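Local coordinates for protein Pre-mRNA-splicing factor SAD1 (Saccharomyces cerevisiae, PDB 4MSX) that promotes assembly of newly made U4 snRNA into the U4/U6 snRNP and is required for pre-mRNA splicing, although its ubiquitin-protease fold is catalytically inactive, at residues E72-D77 / C93-G98; A64-V69 / H119-N124; T126-Y131 / S150-A155; C83-P88 / Y100-H105. One frame throughout, in Å; residues are numbered along the deposited sequence.

Interaction 1 of 4, residues E72-D77 / C93-G98; sequences EKLDFD and CCLVCG. With ZN (zinc ion), chain B.
L74 packs against the CxxC turn of the degenerate UBP-type zinc finger, in which C94 and C97 supply two of the four zinc ligands. The apolar contacts centre on this leucine. Its CD2 lies over the turn, 3.8 Å from CA of G98, and also touches the carbonyl of C94. Its CD1 meets CD2 of L95 at 4.0 Å, the two side chains crossing at about a right angle. F76 adds a sulfur-aromatic contact: SG of C93, anti to its backbone N (chi1 178°), approaches the ring obliquely and meets CE1 at 4.0 Å. The aliphatic part of K73 runs along the backbone, with CD 3.6 Å from O of V96. G98 has a positive phi of 85°, and a CB there would collide with O of K73.

The metal contacts lie within the turn. SG of C94 is 2.3 Å from the zinc ion and takes weak bonds from the N-H groups of V96 and C97. H113 and H119 complete the site.

No direct hydrogen bond joins the two segments; water does so instead. A single water accepts from N of D75 at 2.7 Å and lies within hydrogen-bonding distance of O of G98, also at 2.7 Å.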
loop_
_atom_site.group_PDB
_atom_site.type_symbol
_atom_site.label_atom_id
_atom_site.label_comp_id
_atom_site.label_asym_id
_atom_site.label_seq_id
_atom_site.Cartn_x
_atom_site.Cartn_y
_atom_site.Cartn_z
ATOM N N GLU A 72 -2.886 -9.772 -22.921
ATOM C CA GLU A 72 -3.958 -10.024 -21.976
ATOM C C GLU A 72 -3.651 -11.239 -21.094
ATOM O O GLU A 72 -4.285 -11.395 -20.064
ATOM C CB GLU A 72 -5.297 -10.245 -22.698
ATOM C CG GLU A 72 -5.839 -9.011 -23.472
ATOM C CD GLU A 72 -5.096 -8.685 -24.812
ATOM O OE1 GLU A 72 -4.252 -9.494 -25.308
ATOM O OE2 GLU A 72 -5.368 -7.586 -25.370
ATOM N N LYS A 73 -2.697 -12.100 -21.476
ATOM C CA LYS A 73 -2.436 -13.286 -20.671
ATOM C C LYS A 73 -1.294 -13.012 -19.706
ATOM O O LYS A 73 -0.923 -13.872 -18.935
ATOM C CB LYS A 73 -2.105 -14.483 -21.592
ATOM C CG LYS A 73 -3.400 -15.018 -22.223
ATOM C CD LYS A 73 -3.180 -16.325 -22.958
ATOM C CE LYS A 73 -4.404 -16.694 -23.783
ATOM N NZ LYS A 73 -5.665 -16.518 -23.004
ATOM N N LEU A 74 -0.703 -11.820 -19.766
ATOM C CA LEU A 74 0.543 -11.589 -19.021
ATOM C C LEU A 74 0.243 -10.947 -17.649
ATOM O O LEU A 74 -0.257 -9.811 -17.584
ATOM C CB LEU A 74 1.464 -10.661 -19.808
ATOM C CG LEU A 74 1.702 -11.197 -21.235
ATOM C CD1 LEU A 74 2.667 -10.257 -21.929
ATOM C CD2 LEU A 74 2.262 -12.660 -21.125
ATOM N N ASP A 75 0.608 -11.634 -16.579
ATOM C CA ASP A 75 0.437 -11.071 -15.194
ATOM C C ASP A 75 1.776 -11.215 -14.498
ATOM O O ASP A 75 2.330 -12.321 -14.407
ATOM C CB ASP A 75 -0.639 -11.845 -14.419
ATOM C CG ASP A 75 -0.952 -11.214 -13.042
ATOM O OD1 ASP A 75 -0.007 -10.823 -12.317
ATOM O OD2 ASP A 75 -2.152 -11.079 -12.698
ATOM N N PHE A 76 2.370 -10.099 -14.104
ATOM C CA PHE A 76 3.682 -10.143 -13.468
ATOM C C PHE A 76 3.622 -9.989 -11.918
ATOM O O PHE A 76 4.629 -9.797 -11.254
ATOM C CB PHE A 76 4.527 -9.043 -14.082
ATOM C CG PHE A 76 4.816 -9.301 -15.549
ATOM C CD1 PHE A 76 5.622 -10.379 -15.909
ATOM C CD2 PHE A 76 4.248 -8.507 -16.536
ATOM C CE1 PHE A 76 5.905 -10.639 -17.281
ATOM C CE2 PHE A 76 4.495 -8.747 -17.904
ATOM C CZ PHE A 76 5.339 -9.808 -18.277
ATOM N N ASP A 77 2.434 -10.101 -11.374
ATOM C CA ASP A 77 2.287 -10.051 -9.931
ATOM C C ASP A 77 2.447 -11.438 -9.271
ATOM O O ASP A 77 2.407 -11.551 -8.053
ATOM C CB ASP A 77 0.895 -9.502 -9.583
ATOM C CG ASP A 77 0.712 -8.081 -10.023
ATOM O OD1 ASP A 77 1.719 -7.460 -10.397
ATOM O OD2 ASP A 77 -0.437 -7.600 -10.044
ATOM N N CYS A 93 9.049 -15.785 -18.524
ATOM C CA CYS A 93 7.636 -15.783 -18.782
ATOM C C CYS A 93 7.466 -16.003 -20.277
ATOM O O CYS A 93 8.048 -15.281 -21.082
ATOM C CB CYS A 93 7.008 -14.441 -18.395
ATOM S SG CYS A 93 5.239 -14.308 -18.740
ATOM N N CYS A 94 6.629 -16.976 -20.618
ATOM C CA CYS A 94 6.188 -17.186 -21.974
ATOM C C CYS A 94 5.204 -16.091 -22.347
ATOM O O CYS A 94 4.194 -15.881 -21.664
ATOM C CB CYS A 94 5.501 -18.555 -22.162
ATOM S SG CYS A 94 4.878 -18.655 -23.912
ATOM N N LEU A 95 5.481 -15.376 -23.443
ATOM C CA LEU A 95 4.703 -14.157 -23.732
ATOM C C LEU A 95 3.544 -14.496 -24.616
ATOM O O LEU A 95 2.743 -13.620 -24.924
ATOM C CB LEU A 95 5.566 -13.025 -24.350
ATOM C CG LEU A 95 6.760 -12.637 -23.467
ATOM C CD1 LEU A 95 7.625 -11.500 -24.125
ATOM C CD2 LEU A 95 6.262 -12.113 -22.081
ATOM N N VAL A 96 3.408 -15.790 -24.964
ATOM C CA VAL A 96 2.183 -16.237 -25.631
ATOM C C VAL A 96 1.086 -16.706 -24.666
ATOM O O VAL A 96 -0.091 -16.301 -24.796
ATOM C CB VAL A 96 2.508 -17.426 -26.638
ATOM C CG1 VAL A 96 1.241 -17.874 -27.315
ATOM C CG2 VAL A 96 3.615 -16.980 -27.616
ATOM N N CYS A 97 1.436 -17.567 -23.704
ATOM C CA CYS A 97 0.414 -18.111 -22.798
ATOM C C CYS A 97 0.554 -17.537 -21.380
ATOM O O CYS A 97 -0.345 -17.694 -20.565
ATOM C CB CYS A 97 0.467 -19.680 -22.743
ATOM S SG CYS A 97 1.923 -20.333 -21.947
ATOM N N GLY A 98 1.680 -16.891 -21.076
ATOM C CA GLY A 98 1.816 -16.214 -19.787
ATOM C C GLY A 98 2.272 -17.096 -18.637
ATOM O O GLY A 98 2.450 -16.599 -17.539
HETATM ZN ZN ZN B . 3.545 -20.551 -23.703
HETATM O O HOH W 1 1.269 -14.279 -16.720
#

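Interaction 2 of 4, residues A64-V69 / H119-N124; sequences AYLETV and HHVFLN. With ZN (zinc ion), chain B.
Y65 and H120 meet at the surface, with V121 packed behind them. CB of H120 sits over one face of the Y65 ring as a CH-pi contact, 4.2 Å from the centroid and offset toward the rim. The imidazole continues past the tyrosine with the two ring planes at 44°, and its CD2 comes within 3.7 Å of CE1 of Y65. V121 splits its branches between partners. CG2, beside its own backbone N, touches CB of Y65 at 3.8 Å, while CG1, anti to that N (chi1 -170°), faces CD2 of L66 and CG2 of V69. An alanine in place of Y65 would lack the ring and would probably leave CB and the imidazole of H120 without their aromatic cover.

The next shell is polar. O of Y65 is gripped twice by T68, through N and through OG1 at 2.6 Å, which closes the short 3-10 turn. A water donates to OG1 of T68 and accepts from N of H120 at 2.9 Å, bridging the segments. Both imidazole nitrogens of H120 are bonded outside them, ND1 to O of L133 and NE2 to OD1 of N118. Just before it, H119 binds the zinc ion through ND1 at 2.2 Å. The N-terminal turn thus packs beside the last ligand of the Cys2His2 site and the central strand of a UBP-type zinc finger.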
loop_
_atom_site.group_PDB
_atom_site.type_symbol
_atom_site.label_atom_id
_atom_site.label_comp_id
_atom_site.label_asym_id
_atom_site.label_seq_id
_atom_site.Cartn_x
_atom_site.Cartn_y
_atom_site.Cartn_z
ATOM N N ALA A 64 8.921 -11.484 -36.697
ATOM C CA ALA A 64 7.704 -12.132 -37.214
ATOM C C ALA A 64 6.887 -12.754 -36.069
ATOM O O ALA A 64 5.642 -12.859 -36.120
ATOM C CB ALA A 64 8.064 -13.225 -38.263
ATOM N N TYR A 65 7.572 -13.166 -35.022
ATOM C CA TYR A 65 6.845 -13.882 -33.975
ATOM C C TYR A 65 6.113 -12.913 -33.011
ATOM O O TYR A 65 5.307 -13.350 -32.177
ATOM C CB TYR A 65 7.795 -14.734 -33.181
ATOM C CG TYR A 65 8.371 -15.965 -33.882
ATOM C CD1 TYR A 65 7.670 -17.163 -33.918
ATOM C CD2 TYR A 65 9.651 -15.932 -34.433
ATOM C CE1 TYR A 65 8.245 -18.335 -34.505
ATOM C CE2 TYR A 65 10.214 -17.062 -35.029
ATOM C CZ TYR A 65 9.507 -18.251 -35.057
ATOM O OH TYR A 65 10.120 -19.345 -35.630
ATOM N N LEU A 66 6.369 -11.606 -33.141
ATOM C CA LEU A 66 5.776 -10.664 -32.168
ATOM C C LEU A 66 4.275 -10.634 -32.282
ATOM O O LEU A 66 3.588 -10.398 -31.294
ATOM C CB LEU A 66 6.388 -9.260 -32.260
ATOM C CG LEU A 66 7.856 -9.199 -31.820
ATOM C CD1 LEU A 66 8.309 -7.749 -31.714
ATOM C CD2 LEU A 66 8.101 -9.909 -30.514
ATOM N N GLU A 67 3.737 -10.920 -33.454
ATOM C CA GLU A 67 2.288 -11.029 -33.564
ATOM C C GLU A 67 1.717 -12.194 -32.748
ATOM O O GLU A 67 0.490 -12.297 -32.609
ATOM C CB GLU A 67 1.842 -11.160 -35.023
ATOM C CG GLU A 67 2.322 -12.448 -35.693
ATOM C CD GLU A 67 1.780 -12.626 -37.140
ATOM O OE1 GLU A 67 2.102 -11.798 -38.043
ATOM O OE2 GLU A 67 1.032 -13.609 -37.358
ATOM N N THR A 68 2.561 -13.092 -32.240
ATOM C CA THR A 68 2.010 -14.208 -31.434
ATOM C C THR A 68 1.835 -13.836 -29.940
ATOM O O THR A 68 1.222 -14.596 -29.166
ATOM C CB THR A 68 2.853 -15.473 -31.479
ATOM O OG1 THR A 68 4.162 -15.265 -30.907
ATOM C CG2 THR A 68 3.007 -15.957 -32.983
ATOM N N VAL A 69 2.405 -12.701 -29.548
ATOM C CA VAL A 69 2.374 -12.282 -28.132
ATOM C C VAL A 69 0.947 -11.950 -27.740
ATOM O O VAL A 69 0.221 -11.379 -28.527
ATOM C CB VAL A 69 3.353 -11.101 -27.912
ATOM C CG1 VAL A 69 3.127 -10.418 -26.574
ATOM C CG2 VAL A 69 4.746 -11.633 -27.948
ATOM N N HIS A 119 5.502 -21.931 -28.721
ATOM C CA HIS A 119 5.434 -20.527 -28.153
ATOM C C HIS A 119 6.881 -20.072 -28.110
ATOM O O HIS A 119 7.713 -20.742 -27.512
ATOM C CB HIS A 119 4.752 -20.515 -26.727
ATOM C CG HIS A 119 3.297 -20.854 -26.758
ATOM N ND1 HIS A 119 2.549 -21.069 -25.625
ATOM C CD2 HIS A 119 2.449 -21.041 -27.800
ATOM C CE1 HIS A 119 1.298 -21.348 -25.955
ATOM N NE2 HIS A 119 1.217 -21.354 -27.272
ATOM N N HIS A 120 7.235 -18.972 -28.787
ATOM C CA HIS A 120 8.648 -18.709 -29.031
ATOM C C HIS A 120 9.208 -17.427 -28.460
ATOM O O HIS A 120 10.425 -17.242 -28.538
ATOM C CB HIS A 120 8.899 -18.751 -30.566
ATOM C CG HIS A 120 8.524 -20.080 -31.145
ATOM N ND1 HIS A 120 9.365 -21.170 -31.074
ATOM C CD2 HIS A 120 7.366 -20.526 -31.697
ATOM C CE1 HIS A 120 8.759 -22.228 -31.600
ATOM N NE2 HIS A 120 7.550 -21.861 -31.996
ATOM N N VAL A 121 8.362 -16.572 -27.856
ATOM C CA VAL A 121 8.884 -15.270 -27.331
ATOM C C VAL A 121 8.776 -15.273 -25.783
ATOM O O VAL A 121 7.686 -15.531 -25.271
ATOM C CB VAL A 121 8.040 -14.085 -27.896
ATOM C CG1 VAL A 121 8.715 -12.703 -27.581
ATOM C CG2 VAL A 121 7.853 -14.258 -29.411
ATOM N N PHE A 122 9.903 -15.059 -25.101
ATOM C CA PHE A 122 10.015 -15.160 -23.663
ATOM C C PHE A 122 10.605 -13.860 -23.083
ATOM O O PHE A 122 11.379 -13.148 -23.753
ATOM C CB PHE A 122 10.934 -16.320 -23.296
ATOM C CG PHE A 122 10.324 -17.652 -23.654
ATOM C CD1 PHE A 122 10.337 -18.077 -25.001
ATOM C CD2 PHE A 122 9.620 -18.403 -22.697
ATOM C CE1 PHE A 122 9.709 -19.281 -25.366
ATOM C CE2 PHE A 122 9.019 -19.608 -23.020
ATOM C CZ PHE A 122 9.064 -20.073 -24.370
ATOM N N LEU A 123 10.268 -13.594 -21.819
ATOM C CA LEU A 123 10.898 -12.517 -21.076
ATOM C C LEU A 123 11.644 -13.129 -19.918
ATOM O O LEU A 123 11.060 -13.873 -19.104
ATOM C CB LEU A 123 9.795 -11.539 -20.553
ATOM C CG LEU A 123 10.349 -10.443 -19.663
ATOM C CD1 LEU A 123 11.361 -9.457 -20.398
ATOM C CD2 LEU A 123 9.171 -9.665 -19.134
ATOM N N ASN A 124 12.914 -12.794 -19.759
ATOM C CA ASN A 124 13.613 -13.249 -18.566
ATOM C C ASN A 124 13.133 -12.370 -17.410
ATOM O O ASN A 124 13.294 -11.158 -17.509
ATOM C CB ASN A 124 15.140 -13.068 -18.715
ATOM C CG ASN A 124 15.910 -13.613 -17.530
ATOM O OD1 ASN A 124 15.636 -13.260 -16.375
ATOM N ND2 ASN A 124 16.865 -14.514 -17.796
HETATM ZN ZN ZN B . 3.545 -20.551 -23.703
HETATM O O HOH W 2 5.438 -17.737 -30.689
#

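Interaction 3 of 4, residues T126-Y131 / S150-A155; sequences TSLKFY and SIKFAA
F130 and L128 pack on helix 146-155, which lies against the antiparallel sheet of the degenerate UBP-type zinc finger. The contact joins the start of strand 130-132, and the loop before it, to the last turns of that helix. It is entirely van der Waals in kind, with no hydrogen bond between the segments.

The aromatic contact is made by the ring edge. CG2 of I151 lies near the plane of the F130 ring, 3.9 Å from CE2. CZ reaches the helix backbone, 4.0 Å from N of K152, and also borders CB of that lysine. F130 has its CG anti to the carbonyl carbon (chi1 -67°), which carries the ring tip to the helix. L123 of the neighbouring strand and L95 also pack on this phenylalanine.

The aliphatic contacts involve L128. This residue, with a positive phi of 58°, directs its side chain at the helix, and CD2 touches CB of A155 at 4.0 Å. Y156, the next residue, also packs on this leucine. K152 runs alongside L128. Its chain is extended throughout, so that CE lies 4.2 Å from CB and 4.1 Å from O of that leucine.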
loop_
_atom_site.group_PDB
_atom_site.type_symbol
_atom_site.label_atom_id
_atom_site.label_comp_id
_atom_site.label_asym_id
_atom_site.label_seq_id
_atom_site.Cartn_x
_atom_site.Cartn_y
_atom_site.Cartn_z
ATOM N N THR A 126 14.151 -11.814 -14.445
ATOM C CA THR A 126 15.154 -11.250 -13.565
ATOM C C THR A 126 15.946 -10.149 -14.265
ATOM O O THR A 126 16.145 -9.076 -13.691
ATOM C CB THR A 126 16.092 -12.325 -13.027
ATOM O OG1 THR A 126 15.379 -13.155 -12.107
ATOM C CG2 THR A 126 17.265 -11.689 -12.324
ATOM N N SER A 127 16.341 -10.368 -15.517
ATOM C CA SER A 127 17.139 -9.379 -16.234
ATOM C C SER A 127 16.275 -8.525 -17.141
ATOM O O SER A 127 16.725 -7.520 -17.699
ATOM C CB SER A 127 18.186 -10.098 -17.091
ATOM O OG SER A 127 17.544 -10.819 -18.134
ATOM N N LEU A 128 15.022 -8.928 -17.316
ATOM C CA LEU A 128 14.116 -8.221 -18.235
ATOM C C LEU A 128 14.597 -8.124 -19.713
ATOM O O LEU A 128 14.163 -7.247 -20.473
ATOM C CB LEU A 128 13.788 -6.827 -17.673
ATOM C CG LEU A 128 13.148 -6.805 -16.286
ATOM C CD1 LEU A 128 12.719 -5.352 -15.981
ATOM C CD2 LEU A 128 11.951 -7.745 -16.211
ATOM N N LYS A 129 15.452 -9.043 -20.142
ATOM C CA LYS A 129 15.771 -9.162 -21.574
ATOM C C LYS A 129 14.847 -10.195 -22.253
ATOM O O LYS A 129 14.434 -11.159 -21.619
ATOM C CB LYS A 129 17.221 -9.604 -21.720
ATOM C CG LYS A 129 18.232 -8.518 -21.383
ATOM C CD LYS A 129 19.579 -9.140 -21.055
ATOM C CE LYS A 129 20.638 -8.086 -20.773
ATOM N NZ LYS A 129 21.827 -8.756 -20.168
ATOM N N PHE A 130 14.505 -9.948 -23.512
ATOM C CA PHE A 130 13.601 -10.785 -24.272
ATOM C C PHE A 130 14.384 -11.775 -25.139
ATOM O O PHE A 130 15.441 -11.420 -25.719
ATOM C CB PHE A 130 12.803 -9.928 -25.222
ATOM C CG PHE A 130 11.835 -8.993 -24.539
ATOM C CD1 PHE A 130 12.236 -7.715 -24.140
ATOM C CD2 PHE A 130 10.520 -9.414 -24.266
ATOM C CE1 PHE A 130 11.320 -6.856 -23.523
ATOM C CE2 PHE A 130 9.602 -8.537 -23.639
ATOM C CZ PHE A 130 10.015 -7.273 -23.280
ATOM N N TYR A 131 13.840 -12.978 -25.279
ATOM C CA TYR A 131 14.537 -14.045 -26.015
ATOM C C TYR A 131 13.581 -14.755 -26.922
ATOM O O TYR A 131 12.387 -14.931 -26.602
ATOM C CB TYR A 131 15.145 -15.055 -25.056
ATOM C CG TYR A 131 16.277 -14.498 -24.276
ATOM C CD1 TYR A 131 17.591 -14.578 -24.746
ATOM C CD2 TYR A 131 16.047 -13.804 -23.086
ATOM C CE1 TYR A 131 18.648 -14.018 -24.031
ATOM C CE2 TYR A 131 17.091 -13.261 -22.367
ATOM C CZ TYR A 131 18.385 -13.353 -22.844
ATOM O OH TYR A 131 19.408 -12.789 -22.120
ATOM N N SER A 150 6.025 -1.939 -23.863
ATOM C CA SER A 150 4.794 -2.100 -23.106
ATOM C C SER A 150 4.932 -3.268 -22.122
ATOM O O SER A 150 4.569 -3.159 -20.955
ATOM C CB SER A 150 3.688 -2.414 -24.105
ATOM O OG SER A 150 2.443 -2.669 -23.511
ATOM N N ILE A 151 5.474 -4.401 -22.589
ATOM C CA ILE A 151 5.580 -5.579 -21.720
ATOM C C ILE A 151 6.625 -5.415 -20.660
ATOM O O ILE A 151 6.407 -5.753 -19.490
ATOM C CB ILE A 151 5.880 -6.890 -22.570
ATOM C CG1 ILE A 151 4.624 -7.244 -23.348
ATOM C CG2 ILE A 151 6.293 -8.040 -21.654
ATOM C CD1 ILE A 151 4.934 -8.256 -24.524
ATOM N N LYS A 152 7.743 -4.801 -21.025
ATOM C CA LYS A 152 8.800 -4.598 -20.055
ATOM C C LYS A 152 8.274 -3.592 -18.975
ATOM O O LYS A 152 8.609 -3.693 -17.783
ATOM C CB LYS A 152 10.019 -3.982 -20.725
ATOM C CG LYS A 152 11.254 -3.922 -19.845
ATOM C CD LYS A 152 12.434 -3.427 -20.671
ATOM C CE LYS A 152 13.687 -3.247 -19.846
ATOM N NZ LYS A 152 14.849 -2.833 -20.710
ATOM N N PHE A 153 7.450 -2.650 -19.403
ATOM C CA PHE A 153 6.906 -1.660 -18.448
ATOM C C PHE A 153 5.901 -2.341 -17.465
ATOM O O PHE A 153 5.826 -1.976 -16.277
ATOM C CB PHE A 153 6.201 -0.583 -19.196
ATOM C CG PHE A 153 5.852 0.623 -18.344
ATOM C CD1 PHE A 153 4.737 0.606 -17.513
ATOM C CD2 PHE A 153 6.637 1.772 -18.407
ATOM C CE1 PHE A 153 4.392 1.736 -16.748
ATOM C CE2 PHE A 153 6.290 2.926 -17.632
ATOM C CZ PHE A 153 5.170 2.893 -16.830
ATOM N N ALA A 154 5.130 -3.318 -17.957
ATOM C CA ALA A 154 4.204 -4.067 -17.108
ATOM C C ALA A 154 4.951 -4.844 -16.026
ATOM O O ALA A 154 4.428 -5.031 -14.901
ATOM C CB ALA A 154 3.331 -5.057 -17.965
ATOM N N ALA A 155 6.155 -5.323 -16.358
ATOM C CA ALA A 155 6.988 -6.049 -15.395
ATOM C C ALA A 155 7.740 -5.119 -14.420
ATOM O O ALA A 155 8.024 -5.507 -13.273
ATOM C CB ALA A 155 8.025 -6.954 -16.142
#

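Interaction 4 of 4, residues C83-P88 / Y100-H105; sequences CITLSP and YYQGRH
C83 and Y101 form the close part of this contact. SG of C83 comes to 3.4 Å from CE1 of Y101, in an oblique sulfur-aromatic approach with the sulfur 4.0 Å from the ring centroid. The thiol gets there because it stands between its own backbone N and carbonyl carbon (chi1 71°). Alongside, N of C83 donates to O of Y100 at 2.9 Å. I84 comes from another direction, with CG1 near the ring plane, 3.8 Å from CD1 at the edge of Y101. Y100 and Y101 are buried, whereas the loop 83-85 that covers them is exposed.

The other end is looser. T85 points its CB toward the strand but makes only a distant contact there. Its OG1 instead accepts from N of S87 at 3.2 Å in an ST turn. S87 lies beside the Q102 side chain, and its OG is bonded to N of L89.

With an alanine in place of Y101 the ring is gone, and SG of C83, I84 and the imidazole of H113, a zinc ligand stacked on it, would probably lose the aromatic surface they pack on.

Y101 belongs to the outermost strand 100-102, paired with strand 91-94. P109 and A110 of helix 109-116 cover I84, T85, Y101 and Q102.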
loop_
_atom_site.group_PDB
_atom_site.type_symbol
_atom_site.label_atom_id
_atom_site.label_comp_id
_atom_site.label_asym_id
_atom_site.label_seq_id
_atom_site.Cartn_x
_atom_site.Cartn_y
_atom_site.Cartn_z
ATOM N N CYS A 83 6.624 -23.074 -13.379
ATOM C CA CYS A 83 5.424 -23.874 -13.117
ATOM C C CYS A 83 5.638 -25.401 -13.320
ATOM O O CYS A 83 4.731 -26.190 -13.040
ATOM C CB CYS A 83 4.244 -23.414 -13.996
ATOM S SG CYS A 83 4.439 -23.851 -15.853
ATOM N N ILE A 84 6.808 -25.800 -13.811
ATOM C CA ILE A 84 7.170 -27.228 -13.971
ATOM C C ILE A 84 8.059 -27.746 -12.838
ATOM O O ILE A 84 7.780 -28.807 -12.283
ATOM C CB ILE A 84 7.994 -27.497 -15.312
ATOM C CG1 ILE A 84 7.262 -26.948 -16.534
ATOM C CG2 ILE A 84 8.247 -29.021 -15.489
ATOM C CD1 ILE A 84 5.847 -27.449 -16.670
ATOM N N THR A 85 9.159 -27.051 -12.555
ATOM C CA THR A 85 10.099 -27.493 -11.527
ATOM C C THR A 85 9.901 -26.776 -10.164
ATOM O O THR A 85 10.529 -27.149 -9.163
ATOM C CB THR A 85 11.514 -27.178 -11.933
ATOM O OG1 THR A 85 11.658 -25.777 -12.124
ATOM C CG2 THR A 85 11.895 -27.924 -13.254
ATOM N N LEU A 86 9.072 -25.730 -10.155
ATOM C CA LEU A 86 8.844 -24.908 -8.965
ATOM C C LEU A 86 10.115 -24.216 -8.537
ATOM O O LEU A 86 10.175 -23.659 -7.452
ATOM C CB LEU A 86 8.303 -25.733 -7.793
ATOM C CG LEU A 86 6.979 -26.442 -8.051
ATOM C CD1 LEU A 86 6.486 -27.129 -6.754
ATOM C CD2 LEU A 86 5.934 -25.486 -8.557
ATOM N N SER A 87 11.138 -24.227 -9.381
ATOM C CA SER A 87 12.335 -23.483 -9.051
ATOM C C SER A 87 12.129 -21.973 -9.248
ATOM O O SER A 87 11.406 -21.562 -10.158
ATOM C CB SER A 87 13.490 -23.939 -9.911
ATOM O OG SER A 87 14.575 -23.049 -9.755
ATOM N N PRO A 88 12.764 -21.149 -8.394
ATOM C CA PRO A 88 12.792 -19.683 -8.521
ATOM C C PRO A 88 14.013 -19.184 -9.267
ATOM O O PRO A 88 14.204 -17.993 -9.413
ATOM C CB PRO A 88 12.861 -19.219 -7.063
ATOM C CG PRO A 88 13.680 -20.286 -6.405
ATOM C CD PRO A 88 13.219 -21.584 -7.060
ATOM N N TYR A 100 5.031 -19.355 -16.464
ATOM C CA TYR A 100 6.445 -19.148 -16.203
ATOM C C TYR A 100 7.214 -20.473 -16.331
ATOM O O TYR A 100 6.740 -21.514 -15.822
ATOM C CB TYR A 100 6.632 -18.704 -14.775
ATOM C CG TYR A 100 6.015 -17.344 -14.440
ATOM C CD1 TYR A 100 5.496 -16.493 -15.440
ATOM C CD2 TYR A 100 6.001 -16.903 -13.128
ATOM C CE1 TYR A 100 4.950 -15.198 -15.095
ATOM C CE2 TYR A 100 5.479 -15.625 -12.786
ATOM C CZ TYR A 100 4.949 -14.795 -13.755
ATOM O OH TYR A 100 4.424 -13.566 -13.350
ATOM N N TYR A 101 8.427 -20.406 -16.866
ATOM C CA TYR A 101 9.249 -21.612 -17.055
ATOM C C TYR A 101 10.705 -21.297 -16.791
ATOM O O TYR A 101 11.227 -20.273 -17.262
ATOM C CB TYR A 101 9.115 -22.115 -18.518
ATOM C CG TYR A 101 7.701 -22.485 -18.863
ATOM C CD1 TYR A 101 7.209 -23.780 -18.622
ATOM C CD2 TYR A 101 6.855 -21.566 -19.421
ATOM C CE1 TYR A 101 5.885 -24.111 -18.902
ATOM C CE2 TYR A 101 5.534 -21.899 -19.739
ATOM C CZ TYR A 101 5.066 -23.182 -19.467
ATOM O OH TYR A 101 3.761 -23.505 -19.752
ATOM N N GLN A 102 11.391 -22.186 -16.080
ATOM C CA GLN A 102 12.837 -22.029 -15.943
ATOM C C GLN A 102 13.505 -22.189 -17.332
ATOM O O GLN A 102 13.123 -23.089 -18.044
ATOM C CB GLN A 102 13.369 -23.134 -15.018
ATOM C CG GLN A 102 14.892 -23.057 -14.838
ATOM C CD GLN A 102 15.366 -23.947 -13.706
ATOM O OE1 GLN A 102 15.651 -23.470 -12.598
ATOM N NE2 GLN A 102 15.413 -25.247 -13.959
ATOM N N GLY A 103 14.492 -21.366 -17.685
ATOM C CA GLY A 103 15.126 -21.430 -18.993
ATOM C C GLY A 103 16.627 -21.246 -18.875
ATOM O O GLY A 103 17.139 -21.182 -17.753
ATOM N N ARG A 104 17.346 -21.132 -20.000
ATOM C CA ARG A 104 16.763 -21.222 -21.335
ATOM C C ARG A 104 17.561 -22.216 -22.216
ATOM O O ARG A 104 17.320 -22.304 -23.414
ATOM C CB ARG A 104 16.743 -19.856 -22.016
ATOM C CG ARG A 104 18.085 -19.159 -22.085
ATOM C CD ARG A 104 17.955 -17.826 -22.868
ATOM N NE ARG A 104 19.253 -17.250 -23.233
ATOM C CZ ARG A 104 20.029 -16.560 -22.398
ATOM N NH1 ARG A 104 19.653 -16.348 -21.139
ATOM N NH2 ARG A 104 21.195 -16.088 -22.821
ATOM N N HIS A 105 18.477 -22.958 -21.599
ATOM C CA HIS A 105 19.273 -23.998 -22.283
ATOM C C HIS A 105 18.413 -25.173 -22.782
ATOM O O HIS A 105 17.263 -25.372 -22.326
ATOM C CB HIS A 105 20.338 -24.533 -21.313
ATOM C CG HIS A 105 19.764 -25.098 -20.049
ATOM N ND1 HIS A 105 19.326 -26.402 -19.944
ATOM C CD2 HIS A 105 19.520 -24.522 -18.844
ATOM C CE1 HIS A 105 18.856 -26.614 -18.724
ATOM N NE2 HIS A 105 18.957 -25.487 -18.038
#

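In the fold
All four contacts lie in the zinc-finger part of the chain. The N-terminal turn 64-69 opens interaction 2, which closes only at 119-124. Within that span 72-77 meets 93-98 in interaction 1, and 83-88 meets 100-105 in interaction 4. These two cross: the order along the chain is 72-77, 83-88, 93-98, 100-105. Interaction 3 follows in series, joining 126-131 to 150-155. Interactions 1 and 2 share the zinc ion and the paired strands 91-94 and 121-124. Interaction 4 lies at the outer strand 100-102, and Y100 OH links it to D75. Interaction 3 brings helix 146-155 against the sheet, where I151 also meets V69 and L74.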